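6'''-hydroxyparomomycin C oxidase (Microbacterium trichothecenolyticum, PDB 7DVE) catalyses the FAD-dependent oxidation by O2 of the sugar C3 hydroxyl of C-glycosides such as isoorientin and mangiferin, releasing hydrogen peroxide. Local coordinates at residues M198-H203 / L210-S215; V202-D207 / L324-G329; R239-D244 / R260-A265. All blocks are in the same frame, centred on the assembly; numbering follows the deposited sequence.

How the contacts relate
Contacts 1 and 2 are neighbours, their centres about 9 Å apart, and share Val202 and His203 of strand 196-204 in the branched antiparallel sheet. Contact 1 pairs that strand with 210-212; contact 2 ties its C-terminal end to the loop that precedes strand 330-333, and Leu210 O probably accepts a hydrogen bond from Leu324 N, joining the two. Contact 3 follows contact 1 along the chain and falls between the two halves of contact 2, yet its centre is about 35 Å from that of contact 1 and about 43 Å from that of contact 2. Contacts 1 and 2 thus join parts of the sheet beside the flavin, while contact 3 lies in a small three-stranded sheet across the chain's centre from contact 2.

Contact 1. Residues M198-H203 / L210-S215; sequences MPLAVH and LVWSGS
The beta hairpin of strands 196-204 and 210-212 is closed by His203 and Val211, an antiparallel hydrogen-bonded pair. His203 N donates to Val211 O at 2.9 Å and Val211 N returns a bond to His203 O. One step inward, Val202 and Trp212 form a non-hydrogen-bonded pair with diverging side chains, after which Ser213 N reaches Ala201 O at 2.8 Å from above the carbonyl plane. The His203 side chain adds a second lock. Its CG lies between the backbone N and the carbonyl carbon (chi1 65°), which turns the ring toward the opposite strand, where ND1 and Ser213 OG meet at 2.6 Å in an almost straight hydrogen bond (176°). Ser213 OG arrives at the ring edge, while Val211 CG1 lies over one face, 3.9 Å from the centroid of the His203 ring, a CH-pi contact. Imidazole suits this place because it offers a polar edge and an apolar face at once. With an alanine in place of His203, Ser213 OG would probably lose its imidazole partner and Val211 CG1 the ring it lies against. Apolar packing completes the contact: beta-branched Val202 sends CG2 against Leu210 CG at 3.7 Å, and Leu200 CD2 meets Trp212 CZ3 at 3.9 Å. The broad indole thus gives the leucine a large apolar surface, and the Trp212 ring also meets that of His53. Leu200 and Trp212 further approach the FAD-binding residues Ala131 and Thr129, respectively, so this is a buried antiparallel hairpin beside the flavin site of a GMC oxidoreductase.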
loop_
_atom_site.group_PDB
_atom_site.type_symbol
_atom_site.label_atom_id
_atom_site.label_comp_id
_atom_site.label_asym_id
_atom_site.label_seq_id
_atom_site.Cartn_x
_atom_site.Cartn_y
_atom_site.Cartn_z
ATOM N N MET A 198 10.350 -13.806 2.196
ATOM C CA MET A 198 9.259 -12.855 2.140
ATOM C C MET A 198 8.327 -13.245 0.995
ATOM O O MET A 198 8.796 -13.504 -0.115
ATOM C CB MET A 198 9.754 -11.429 1.938
ATOM C CG MET A 198 8.598 -10.436 1.921
ATOM S SD MET A 198 7.858 -10.247 3.551
ATOM C CE MET A 198 9.079 -9.186 4.348
ATOM N N PRO A 199 7.019 -13.318 1.211
ATOM C CA PRO A 199 6.111 -13.459 0.059
ATOM C C PRO A 199 6.037 -12.141 -0.691
ATOM O O PRO A 199 5.826 -11.088 -0.086
ATOM C CB PRO A 199 4.766 -13.849 0.687
ATOM C CG PRO A 199 5.033 -14.138 2.136
ATOM C CD PRO A 199 6.366 -13.568 2.508
ATOM N N LEU A 200 6.254 -12.188 -2.011
ATOM C CA LEU A 200 6.479 -10.976 -2.797
ATOM C C LEU A 200 5.519 -10.892 -3.973
ATOM O O LEU A 200 5.275 -11.885 -4.662
ATOM C CB LEU A 200 7.926 -10.901 -3.334
ATOM C CG LEU A 200 9.112 -10.661 -2.399
ATOM C CD1 LEU A 200 10.446 -10.871 -3.154
ATOM C CD2 LEU A 200 9.061 -9.228 -1.708
ATOM N N ALA A 201 5.022 -9.688 -4.233
ATOM C CA ALA A 201 4.142 -9.441 -5.375
ATOM C C ALA A 201 5.044 -9.145 -6.559
ATOM O O ALA A 201 5.359 -7.991 -6.856
ATOM C CB ALA A 201 3.180 -8.298 -5.086
ATOM N N VAL A 202 5.488 -10.207 -7.231
ATOM C CA VAL A 202 6.528 -10.112 -8.249
ATOM C C VAL A 202 6.215 -11.140 -9.328
ATOM O O VAL A 202 5.570 -12.155 -9.059
ATOM C CB VAL A 202 7.933 -10.342 -7.629
ATOM C CG1 VAL A 202 8.191 -11.838 -7.391
ATOM C CG2 VAL A 202 8.979 -9.812 -8.519
ATOM N N HIS A 203 6.665 -10.870 -10.555
ATOM C CA HIS A 203 6.526 -11.827 -11.648
ATOM C C HIS A 203 7.681 -11.646 -12.621
ATOM O O HIS A 203 8.416 -10.655 -12.579
ATOM C CB HIS A 203 5.192 -11.669 -12.395
ATOM C CG HIS A 203 5.065 -10.361 -13.116
ATOM N ND1 HIS A 203 4.597 -9.215 -12.506
ATOM C CD2 HIS A 203 5.383 -10.006 -14.384
ATOM C CE1 HIS A 203 4.610 -8.218 -13.373
ATOM N NE2 HIS A 203 5.094 -8.668 -14.518
ATOM N N LEU A 210 12.677 -10.509 -13.722
ATOM C CA LEU A 210 11.842 -10.326 -12.538
ATOM C C LEU A 210 11.496 -8.850 -12.321
ATOM O O LEU A 210 12.360 -7.988 -12.484
ATOM C CB LEU A 210 12.611 -10.838 -11.330
ATOM C CG LEU A 210 11.892 -11.443 -10.143
ATOM C CD1 LEU A 210 10.972 -12.560 -10.592
ATOM C CD2 LEU A 210 12.926 -11.949 -9.138
ATOM N N VAL A 211 10.253 -8.568 -11.899
ATOM C CA VAL A 211 9.775 -7.197 -11.698
ATOM C C VAL A 211 8.538 -7.193 -10.792
ATOM O O VAL A 211 7.765 -8.149 -10.765
ATOM C CB VAL A 211 9.483 -6.510 -13.055
ATOM C CG1 VAL A 211 8.229 -7.105 -13.702
ATOM C CG2 VAL A 211 9.336 -4.993 -12.855
ATOM N N TRP A 212 8.354 -6.098 -10.046
ATOM C CA TRP A 212 7.232 -5.972 -9.106
ATOM C C TRP A 212 5.882 -5.957 -9.829
ATOM O O TRP A 212 5.744 -5.427 -10.938
ATOM C CB TRP A 212 7.366 -4.688 -8.262
ATOM C CG TRP A 212 8.687 -4.557 -7.562
ATOM C CD1 TRP A 212 9.613 -3.565 -7.735
ATOM C CD2 TRP A 212 9.249 -5.456 -6.590
ATOM N NE1 TRP A 212 10.721 -3.798 -6.951
ATOM C CE2 TRP A 212 10.520 -4.945 -6.230
ATOM C CE3 TRP A 212 8.806 -6.646 -5.995
ATOM C CZ2 TRP A 212 11.340 -5.569 -5.289
ATOM C CZ3 TRP A 212 9.626 -7.269 -5.065
ATOM C CH2 TRP A 212 10.883 -6.729 -4.722
ATOM N N SER A 213 4.878 -6.520 -9.162
ATOM C CA SER A 213 3.517 -6.663 -9.669
ATOM C C SER A 213 2.606 -5.627 -9.018
ATOM O O SER A 213 2.687 -5.394 -7.812
ATOM C CB SER A 213 2.978 -8.067 -9.364
ATOM O OG SER A 213 3.696 -9.063 -10.071
ATOM N N GLY A 214 1.729 -5.017 -9.811
ATOM C CA GLY A 214 0.855 -3.974 -9.300
ATOM C C GLY A 214 -0.570 -4.030 -9.811
ATOM O O GLY A 214 -1.128 -5.116 -9.982
ATOM N N SER A 215 -1.188 -2.866 -10.043
ATOM C CA SER A 215 -2.547 -2.858 -10.578
ATOM C C SER A 215 -2.633 -3.492 -11.959
ATOM O O SER A 215 -3.721 -3.915 -12.354
ATOM C CB SER A 215 -3.085 -1.435 -10.633
ATOM O OG SER A 215 -3.108 -0.900 -9.336
#

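Contact 2. Residues V202-D207 / L324-G329; sequences VHRRDD and LSEYTG
Arg204 and Glu326 form a salt bridge between the end of strand 196-204 and the loop that leads into strand 330-333. Its shortest bond runs from Arg204 NH1 to Glu326 OE2 at 2.9 Å, with an N-H...O angle of 147°. OE2 is met on its syn side, slightly out of the carboxylate plane. Arg204 NH2 adds two weak bonds, one to Glu326 OE1 at 3.3 Å and one to Glu326 OE2 at 3.2 Å, so OE2 takes both terminal nitrogens. The carboxylate stands at the guanidinium edge, but the two planes are turned 58° apart, and the pair is not the flat, doubly matched kind. The side chains come from opposite directions: Glu326 runs extended beyond CG, whereas Arg204 bends at chi2 (-141°) and swings its end toward the loop. Long, flexible chains suit both places, since the CA atoms of Arg204 and Glu326 are 12.0 Å apart. Arg204 NH2 has a further weak hydrogen bond to Ala167 O, which may help to hold the guanidinium.

The apolar part is small and lies deeper. Val202 CG2 approaches Leu324 CD1 at 4.3 Å, a loose touch of two methyl groups, both on residues whose CB points toward the other segment. Leu324 also packs on Trp212, and Val202 on Ala167, so branched aliphatic residues fit this buried layer.

Charge thus works at the rim and methyl groups beneath it. Because Arg204 is exposed and Glu326 partly so, water probably weakens their attraction, and the bridge is likely to act more as a directional tie than as a large source of stability.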
loop_
_atom_site.group_PDB
_atom_site.type_symbol
_atom_site.label_atom_id
_atom_site.label_comp_id
_atom_site.label_asym_id
_atom_site.label_seq_id
_atom_site.Cartn_x
_atom_site.Cartn_y
_atom_site.Cartn_z
ATOM N N VAL A 202 5.488 -10.207 -7.231
ATOM C CA VAL A 202 6.528 -10.112 -8.249
ATOM C C VAL A 202 6.215 -11.140 -9.328
ATOM O O VAL A 202 5.570 -12.155 -9.059
ATOM C CB VAL A 202 7.933 -10.342 -7.629
ATOM C CG1 VAL A 202 8.191 -11.838 -7.391
ATOM C CG2 VAL A 202 8.979 -9.812 -8.519
ATOM N N HIS A 203 6.665 -10.870 -10.555
ATOM C CA HIS A 203 6.526 -11.827 -11.648
ATOM C C HIS A 203 7.681 -11.646 -12.621
ATOM O O HIS A 203 8.416 -10.655 -12.579
ATOM C CB HIS A 203 5.192 -11.669 -12.395
ATOM C CG HIS A 203 5.065 -10.361 -13.116
ATOM N ND1 HIS A 203 4.597 -9.215 -12.506
ATOM C CD2 HIS A 203 5.383 -10.006 -14.384
ATOM C CE1 HIS A 203 4.610 -8.218 -13.373
ATOM N NE2 HIS A 203 5.094 -8.668 -14.518
ATOM N N ARG A 204 7.823 -12.610 -13.517
ATOM C CA ARG A 204 8.814 -12.540 -14.573
ATOM C C ARG A 204 8.181 -12.003 -15.845
ATOM O O ARG A 204 7.075 -12.398 -16.224
ATOM C CB ARG A 204 9.423 -13.914 -14.846
ATOM C CG ARG A 204 10.126 -14.486 -13.639
ATOM C CD ARG A 204 11.401 -15.215 -13.994
ATOM N NE ARG A 204 12.125 -15.531 -12.771
ATOM C CZ ARG A 204 13.343 -15.098 -12.481
ATOM N NH1 ARG A 204 14.045 -14.377 -13.340
ATOM N NH2 ARG A 204 13.872 -15.406 -11.305
ATOM N N ARG A 205 8.888 -11.098 -16.502
ATOM C CA ARG A 205 8.443 -10.665 -17.806
ATOM C C ARG A 205 8.678 -11.791 -18.807
ATOM O O ARG A 205 9.636 -12.563 -18.686
ATOM C CB ARG A 205 9.181 -9.391 -18.201
ATOM C CG ARG A 205 8.897 -8.208 -17.238
ATOM C CD ARG A 205 10.018 -7.166 -17.293
ATOM N NE ARG A 205 10.329 -6.820 -18.674
ATOM C CZ ARG A 205 9.563 -6.053 -19.436
ATOM N NH1 ARG A 205 8.486 -5.458 -18.949
ATOM N NH2 ARG A 205 9.884 -5.885 -20.717
ATOM N N ASP A 206 7.781 -11.895 -19.793
ATOM C CA ASP A 206 7.940 -12.924 -20.824
ATOM C C ASP A 206 9.349 -12.949 -21.388
ATOM O O ASP A 206 9.832 -14.015 -21.779
ATOM C CB ASP A 206 6.948 -12.729 -21.978
ATOM C CG ASP A 206 5.518 -12.852 -21.538
ATOM O OD1 ASP A 206 5.256 -13.263 -20.381
ATOM O OD2 ASP A 206 4.639 -12.492 -22.343
ATOM N N ASP A 207 10.030 -11.799 -21.429
ATOM C CA ASP A 207 11.398 -11.757 -21.940
ATOM C C ASP A 207 12.442 -12.076 -20.873
ATOM O O ASP A 207 13.640 -12.070 -21.186
ATOM C CB ASP A 207 11.699 -10.388 -22.554
ATOM C CG ASP A 207 11.358 -9.249 -21.616
ATOM O OD1 ASP A 207 10.145 -9.034 -21.336
ATOM O OD2 ASP A 207 12.306 -8.595 -21.119
ATOM N N LEU A 324 14.673 -6.492 -11.709
ATOM C CA LEU A 324 15.493 -6.563 -10.517
ATOM C C LEU A 324 16.696 -7.458 -10.748
ATOM O O LEU A 324 16.712 -8.316 -11.632
ATOM C CB LEU A 324 14.699 -7.094 -9.322
ATOM C CG LEU A 324 13.280 -6.591 -9.087
ATOM C CD1 LEU A 324 12.527 -7.487 -8.062
ATOM C CD2 LEU A 324 13.346 -5.172 -8.641
ATOM N N SER A 325 17.711 -7.235 -9.932
ATOM C CA SER A 325 18.809 -8.167 -9.842
ATOM C C SER A 325 18.413 -9.324 -8.933
ATOM O O SER A 325 17.399 -9.282 -8.225
ATOM C CB SER A 325 20.031 -7.474 -9.279
ATOM O OG SER A 325 19.707 -7.109 -7.941
ATOM N N GLU A 326 19.245 -10.360 -8.925
ATOM C CA GLU A 326 18.946 -11.568 -8.170
ATOM C C GLU A 326 20.148 -11.820 -7.290
ATOM O O GLU A 326 21.057 -12.554 -7.677
ATOM C CB GLU A 326 18.615 -12.737 -9.114
ATOM C CG GLU A 326 17.333 -12.381 -9.921
ATOM C CD GLU A 326 16.784 -13.489 -10.779
ATOM O OE1 GLU A 326 17.016 -14.673 -10.471
ATOM O OE2 GLU A 326 16.109 -13.159 -11.774
ATOM N N TYR A 327 20.158 -11.180 -6.126
ATOM C CA TYR A 327 21.216 -11.403 -5.151
ATOM C C TYR A 327 20.622 -12.169 -3.977
ATOM O O TYR A 327 20.286 -13.342 -4.139
ATOM C CB TYR A 327 21.881 -10.079 -4.729
ATOM C CG TYR A 327 22.555 -9.367 -5.900
ATOM C CD1 TYR A 327 23.447 -10.037 -6.735
ATOM C CD2 TYR A 327 22.289 -8.036 -6.179
ATOM C CE1 TYR A 327 24.043 -9.398 -7.805
ATOM C CE2 TYR A 327 22.888 -7.391 -7.249
ATOM C CZ TYR A 327 23.754 -8.069 -8.051
ATOM O OH TYR A 327 24.326 -7.419 -9.116
ATOM N N THR A 328 20.482 -11.545 -2.810
ATOM C CA THR A 328 20.020 -12.266 -1.629
ATOM C C THR A 328 18.503 -12.311 -1.504
ATOM O O THR A 328 17.996 -13.071 -0.676
ATOM C CB THR A 328 20.593 -11.654 -0.327
ATOM O OG1 THR A 328 20.251 -10.269 -0.244
ATOM C CG2 THR A 328 22.102 -11.825 -0.237
ATOM N N GLY A 329 17.766 -11.527 -2.285
ATOM C CA GLY A 329 16.319 -11.559 -2.174
ATOM C C GLY A 329 15.795 -10.725 -1.013
ATOM O O GLY A 329 16.369 -9.694 -0.629
#

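Contact 3. Residues R239-D244 / R260-A265; sequences RVLVED and RRDVRA
Arg239 and Arg260 bring their guanidinium ends together across the face of a three-stranded antiparallel sheet. At the start of segment 239-244, Arg239 carries its CG opposite the backbone N (chi1 -152°) and bends at chi3, which brings NH2 to 3.1 Å from Arg260 NH2. Two donors face each other here, so no hydrogen bond joins them, and so short an approach is doubtful in detail: both chains have strained chi3 torsions, and at the surface their ends may be less sharply placed than the model implies. As modelled, the side chains cross at about a right angle, the guanidinium planes lie 30° apart, and Arg239 NH2 sits at the edge of the Arg260 group and in its plane. Like charges near each other would be expected to repel, though surrounding water probably screens them. Asp262 may offset a little of this from farther off, its OD1 being 5.8 Å from Arg239 NH1, too distant for a salt bridge. Arginine suits these outer strands because its long chain can lie across the sheet, with both side chains touching Val251 of the central strand, while the charged end stays near solvent.

Two residues on, Leu241 supplies the apolar contact. Its CD1 lies against Asp262 CB at 3.8 Å, with the carboxylate carbon hardly farther, and the two side chains cross steeply. Leucine suits the place because its branched end is long enough to reach toward the far strand.

Strands 235-243 and 260-264 are the outer strands of their sheet and do not pair directly: strand 246-254 runs between them, its backbone hydrogen-bonded to Arg239 at Val251 and to Val263 at Val250, and the side chains described here reach over it.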
loop_
_atom_site.group_PDB
_atom_site.type_symbol
_atom_site.label_atom_id
_atom_site.label_comp_id
_atom_site.label_asym_id
_atom_site.label_seq_id
_atom_site.Cartn_x
_atom_site.Cartn_y
_atom_site.Cartn_z
ATOM N N ARG A 239 -16.517 14.767 -5.734
ATOM C CA ARG A 239 -17.675 14.578 -4.873
ATOM C C ARG A 239 -18.287 13.201 -5.106
ATOM O O ARG A 239 -18.384 12.740 -6.246
ATOM C CB ARG A 239 -18.720 15.665 -5.133
ATOM C CG ARG A 239 -19.597 15.984 -3.951
ATOM C CD ARG A 239 -20.708 16.992 -4.316
ATOM N NE ARG A 239 -20.276 17.956 -5.324
ATOM C CZ ARG A 239 -21.086 18.575 -6.175
ATOM N NH1 ARG A 239 -22.393 18.356 -6.173
ATOM N NH2 ARG A 239 -20.573 19.449 -7.042
ATOM N N VAL A 240 -18.705 12.562 -4.020
ATOM C CA VAL A 240 -19.614 11.426 -4.086
ATOM C C VAL A 240 -21.039 11.965 -4.047
ATOM O O VAL A 240 -21.450 12.587 -3.060
ATOM C CB VAL A 240 -19.374 10.443 -2.935
ATOM C CG1 VAL A 240 -20.408 9.310 -2.988
ATOM C CG2 VAL A 240 -17.941 9.895 -2.980
ATOM N N LEU A 241 -21.786 11.743 -5.129
ATOM C CA LEU A 241 -23.181 12.160 -5.180
ATOM C C LEU A 241 -24.015 11.225 -4.321
ATOM O O LEU A 241 -24.066 10.014 -4.574
ATOM C CB LEU A 241 -23.692 12.152 -6.619
ATOM C CG LEU A 241 -23.101 13.199 -7.566
ATOM C CD1 LEU A 241 -23.455 12.885 -9.013
ATOM C CD2 LEU A 241 -23.583 14.590 -7.179
ATOM N N VAL A 242 -24.659 11.789 -3.304
ATOM C CA VAL A 242 -25.591 11.074 -2.444
ATOM C C VAL A 242 -27.003 11.566 -2.743
ATOM O O VAL A 242 -27.222 12.763 -2.963
ATOM C CB VAL A 242 -25.218 11.264 -0.959
ATOM C CG1 VAL A 242 -24.898 12.724 -0.688
ATOM C CG2 VAL A 242 -26.358 10.793 -0.047
ATOM N N GLU A 243 -27.957 10.636 -2.772
ATOM C CA GLU A 243 -29.335 10.946 -3.133
ATOM C C GLU A 243 -30.269 9.930 -2.491
ATOM O O GLU A 243 -30.011 8.726 -2.546
ATOM C CB GLU A 243 -29.491 10.965 -4.660
ATOM C CG GLU A 243 -30.828 10.461 -5.188
ATOM C CD GLU A 243 -30.724 9.992 -6.638
ATOM O OE1 GLU A 243 -30.671 10.861 -7.539
ATOM O OE2 GLU A 243 -30.650 8.756 -6.870
ATOM N N ASP A 244 -31.341 10.421 -1.868
ATOM C CA ASP A 244 -32.325 9.573 -1.187
ATOM C C ASP A 244 -31.647 8.563 -0.260
ATOM O O ASP A 244 -31.967 7.371 -0.255
ATOM C CB ASP A 244 -33.243 8.867 -2.195
ATOM C CG ASP A 244 -34.168 9.833 -2.929
ATOM O OD1 ASP A 244 -34.879 10.618 -2.260
ATOM O OD2 ASP A 244 -34.191 9.801 -4.179
ATOM N N ARG A 260 -16.526 19.442 -15.678
ATOM C CA ARG A 260 -17.109 18.502 -14.736
ATOM C C ARG A 260 -18.307 17.811 -15.369
ATOM O O ARG A 260 -18.974 18.354 -16.256
ATOM C CB ARG A 260 -17.517 19.199 -13.431
ATOM C CG ARG A 260 -16.352 19.889 -12.721
ATOM C CD ARG A 260 -16.706 20.465 -11.349
ATOM N NE ARG A 260 -18.140 20.586 -11.120
ATOM C CZ ARG A 260 -18.743 20.333 -9.963
ATOM N NH1 ARG A 260 -18.064 19.883 -8.915
ATOM N NH2 ARG A 260 -20.055 20.545 -9.853
ATOM N N ARG A 261 -18.552 16.589 -14.920
ATOM C CA ARG A 261 -19.714 15.840 -15.360
ATOM C C ARG A 261 -20.089 14.893 -14.236
ATOM O O ARG A 261 -19.215 14.408 -13.513
ATOM C CB ARG A 261 -19.438 15.075 -16.658
ATOM N N ASP A 262 -21.387 14.666 -14.067
ATOM C CA ASP A 262 -21.878 13.682 -13.115
ATOM C C ASP A 262 -21.928 12.315 -13.779
ATOM O O ASP A 262 -22.341 12.188 -14.935
ATOM C CB ASP A 262 -23.276 14.046 -12.616
ATOM C CG ASP A 262 -23.332 15.408 -11.953
ATOM O OD1 ASP A 262 -22.317 15.862 -11.385
ATOM O OD2 ASP A 262 -24.406 16.035 -12.025
ATOM N N VAL A 263 -21.490 11.294 -13.047
ATOM C CA VAL A 263 -21.671 9.901 -13.430
ATOM C C VAL A 263 -22.552 9.258 -12.370
ATOM O O VAL A 263 -22.152 9.167 -11.200
ATOM C CB VAL A 263 -20.327 9.158 -13.554
ATOM C CG1 VAL A 263 -20.551 7.724 -13.967
ATOM C CG2 VAL A 263 -19.416 9.861 -14.545
ATOM N N ARG A 264 -23.746 8.819 -12.770
ATOM C CA ARG A 264 -24.629 8.098 -11.860
ATOM C C ARG A 264 -24.130 6.674 -11.619
ATOM O O ARG A 264 -23.509 6.048 -12.487
ATOM C CB ARG A 264 -26.046 8.047 -12.418
ATOM C CG ARG A 264 -27.125 7.928 -11.352
ATOM C CD ARG A 264 -28.484 8.493 -11.788
ATOM N NE ARG A 264 -28.746 8.437 -13.227
ATOM C CZ ARG A 264 -28.435 9.397 -14.094
ATOM N NH1 ARG A 264 -27.766 10.478 -13.719
ATOM N NH2 ARG A 264 -28.797 9.264 -15.371
ATOM N N ALA A 265 -24.428 6.151 -10.430
ATOM C CA ALA A 265 -23.964 4.821 -10.060
ATOM C C ALA A 265 -24.712 4.344 -8.822
ATOM O O ALA A 265 -24.880 5.108 -7.864
ATOM C CB ALA A 265 -22.450 4.821 -9.794
#